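Low molecular weight heat shock protein (Xanthomonas axonopodis pv. citri, PDB 3GLA) probably acts as a molecular chaperone of the alpha-crystallin (small heat-shock protein) family, holding partly unfolded proteins under stress and limiting their aggregation. Local coordinates at residues F16-D21 against L90-P95. Sequence-based numbering, arbitrary orientation.
Sequences FVLYAD and LEIRIP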
loop_
_atom_site.group_PDB
_atom_site.type_symbol
_atom_site.label_atom_id
_atom_site.label_comp_id
_atom_site.label_asym_id
_atom_site.label_seq_id
_atom_site.Cartn_x
_atom_site.Cartn_y
_atom_site.Cartn_z
ATOM N N PHE B 16 7.696 -9.716 17.635
ATOM C CA PHE B 16 8.158 -9.092 16.362
ATOM C C PHE B 16 6.892 -8.504 15.695
ATOM O O PHE B 16 5.764 -8.988 15.931
ATOM C CB PHE B 16 8.646 -10.140 15.533
ATOM C CG PHE B 16 9.914 -10.705 16.054
ATOM C CD1 PHE B 16 9.878 -11.773 16.952
ATOM C CD2 PHE B 16 11.141 -10.114 15.712
ATOM C CE1 PHE B 16 11.056 -12.319 17.468
ATOM C CE2 PHE B 16 12.380 -10.648 16.199
ATOM C CZ PHE B 16 12.332 -11.762 17.111
ATOM N N VAL B 17 7.085 -7.478 14.862
ATOM C CA VAL B 17 5.925 -6.957 14.197
ATOM C C VAL B 17 6.384 -6.821 12.724
ATOM O O VAL B 17 7.488 -6.308 12.451
ATOM C CB VAL B 17 5.515 -5.610 14.644
ATOM C CG1 VAL B 17 4.269 -5.130 13.905
ATOM C CG2 VAL B 17 5.239 -5.524 16.247
ATOM N N LEU B 18 5.562 -7.340 11.813
ATOM C CA LEU B 18 5.867 -7.132 10.415
ATOM C C LEU B 18 4.794 -6.263 9.863
ATOM O O LEU B 18 3.603 -6.459 10.145
ATOM C CB LEU B 18 5.897 -8.434 9.726
ATOM C CG LEU B 18 6.261 -8.397 8.246
ATOM C CD1 LEU B 18 7.018 -9.786 7.846
ATOM C CD2 LEU B 18 4.936 -8.102 7.379
ATOM N N TYR B 19 5.204 -5.248 9.103
ATOM C CA TYR B 19 4.196 -4.348 8.534
ATOM C C TYR B 19 4.376 -4.492 7.042
ATOM O O TYR B 19 5.493 -4.419 6.541
ATOM C CB TYR B 19 4.536 -2.901 8.864
ATOM C CG TYR B 19 4.630 -2.615 10.329
ATOM C CD1 TYR B 19 3.522 -2.233 11.039
ATOM C CD2 TYR B 19 5.863 -2.722 10.964
ATOM C CE1 TYR B 19 3.631 -1.944 12.438
ATOM C CE2 TYR B 19 5.983 -2.431 12.273
ATOM C CZ TYR B 19 4.866 -2.031 12.971
ATOM O OH TYR B 19 5.062 -1.829 14.345
ATOM N N ALA B 20 3.290 -4.850 6.331
ATOM C CA ALA B 20 3.453 -5.082 4.926
ATOM C C ALA B 20 2.547 -4.133 4.182
ATOM O O ALA B 20 1.363 -3.993 4.483
ATOM C CB ALA B 20 3.052 -6.521 4.623
ATOM N N ASP B 21 3.074 -3.542 3.172
ATOM C CA ASP B 21 2.235 -2.669 2.369
ATOM C C ASP B 21 1.621 -3.566 1.298
ATOM O O ASP B 21 2.240 -3.965 0.293
ATOM C CB ASP B 21 3.153 -1.670 1.700
ATOM C CG ASP B 21 3.388 -0.449 2.583
ATOM O OD1 ASP B 21 2.859 -0.415 3.686
ATOM O OD2 ASP B 21 4.204 0.378 2.127
ATOM N N LEU B 90 -0.764 -4.464 6.270
ATOM C CA LEU B 90 -1.102 -5.623 7.159
ATOM C C LEU B 90 -0.068 -5.634 8.235
ATOM O O LEU B 90 1.128 -5.527 7.923
ATOM C CB LEU B 90 -0.973 -6.897 6.328
ATOM C CG LEU B 90 -1.321 -8.170 7.191
ATOM C CD1 LEU B 90 -2.772 -8.161 7.490
ATOM C CD2 LEU B 90 -1.012 -9.412 6.384
ATOM N N GLU B 91 -0.508 -5.731 9.476
ATOM C CA GLU B 91 0.479 -5.725 10.564
ATOM C C GLU B 91 0.387 -7.065 11.175
ATOM O O GLU B 91 -0.731 -7.531 11.568
ATOM C CB GLU B 91 0.070 -4.649 11.500
ATOM C CG GLU B 91 1.009 -4.709 12.792
ATOM C CD GLU B 91 0.703 -3.565 13.732
ATOM O OE1 GLU B 91 0.929 -3.778 14.939
ATOM O OE2 GLU B 91 0.217 -2.545 13.291
ATOM N N ILE B 92 1.499 -7.760 11.182
ATOM C CA ILE B 92 1.512 -9.128 11.691
ATOM C C ILE B 92 2.288 -9.065 12.967
ATOM O O ILE B 92 3.416 -8.534 12.989
ATOM C CB ILE B 92 2.261 -9.972 10.768
ATOM C CG1 ILE B 92 1.459 -10.024 9.413
ATOM C CG2 ILE B 92 2.290 -11.412 11.309
ATOM C CD1 ILE B 92 2.203 -10.763 8.336
ATOM N N ARG B 93 1.716 -9.654 14.056
ATOM C CA ARG B 93 2.460 -9.600 15.316
ATOM C C ARG B 93 2.796 -10.994 15.660
ATOM O O ARG B 93 1.990 -11.917 15.564
ATOM C CB ARG B 93 1.627 -8.983 16.431
ATOM C CG ARG B 93 1.289 -7.553 16.137
ATOM C CD ARG B 93 0.780 -6.825 17.366
ATOM N NE ARG B 93 1.315 -5.492 17.257
ATOM C CZ ARG B 93 2.196 -4.984 18.100
ATOM N NH1 ARG B 93 2.656 -3.751 17.892
ATOM N NH2 ARG B 93 2.613 -5.688 19.156
ATOM N N ILE B 94 4.050 -11.217 16.049
ATOM C CA ILE B 94 4.533 -12.543 16.267
ATOM C C ILE B 94 5.144 -12.492 17.672
ATOM O O ILE B 94 6.121 -11.860 17.922
ATOM C CB ILE B 94 5.596 -12.928 15.352
ATOM C CG1 ILE B 94 5.128 -12.832 13.851
ATOM C CG2 ILE B 94 6.029 -14.403 15.547
ATOM C CD1 ILE B 94 5.668 -11.442 13.288
ATOM N N PRO B 95 4.501 -13.184 18.612
ATOM C CA PRO B 95 5.038 -13.048 19.971
ATOM C C PRO B 95 6.283 -13.801 20.104
ATOM O O PRO B 95 6.589 -14.718 19.340
ATOM C CB PRO B 95 3.933 -13.740 20.824
ATOM C CG PRO B 95 3.213 -14.634 19.907
ATOM C CD PRO B 95 3.283 -14.017 18.490
#
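Leu90 pairs with Ala20 through two backbone hydrogen bonds, starting an antiparallel ladder in the alpha-crystallin domain, an immunoglobulin-like beta-sandwich. Strands 15-21 and 89-95 are neighbouring inner strands of one sheet, flanked in this chain by 7-11 and 82-86. Leu90 also faces Val32 of the opposing sheet. Glu91 lies on the other face, in a non-hydrogen-bonded pair with Tyr19. Its CG is anti to the backbone N (chi1 173°) and the chain stays extended, which carries the carboxylate alongside the Tyr19 ring, with Glu91 OE2 3.6 Å from Tyr19 CE1. The two planes are 57° apart. Glu91 CG crosses Val17 obliquely, 3.5 Å from Val17 CG1, which also lies 3.3 Å above the Tyr19 ring plane, toward its rim. Ile92 returns to the core face and forms a hydrogen-bonded pair with Leu18, one N-H...O bond each way. Ile92 CD1 meets Leu18 CD2 at 3.9 Å; Leu18 touches Leu39 and Ile92 touches Ile41, both on strand 38-45. Arg93 bends at chi3 and turns its guanidinium edge to Glu91. Glu91 OE1 lies near the guanidinium plane, in a salt bridge 2.9 Å from Arg93 NE. Val17 CG2 sits 3.5 Å above that plane, over the guanidinium centre. Ile94 forms the last hydrogen-bonded pair, with Phe16, and sets Ile94 CD1 4.0 Å from Phe16 CB.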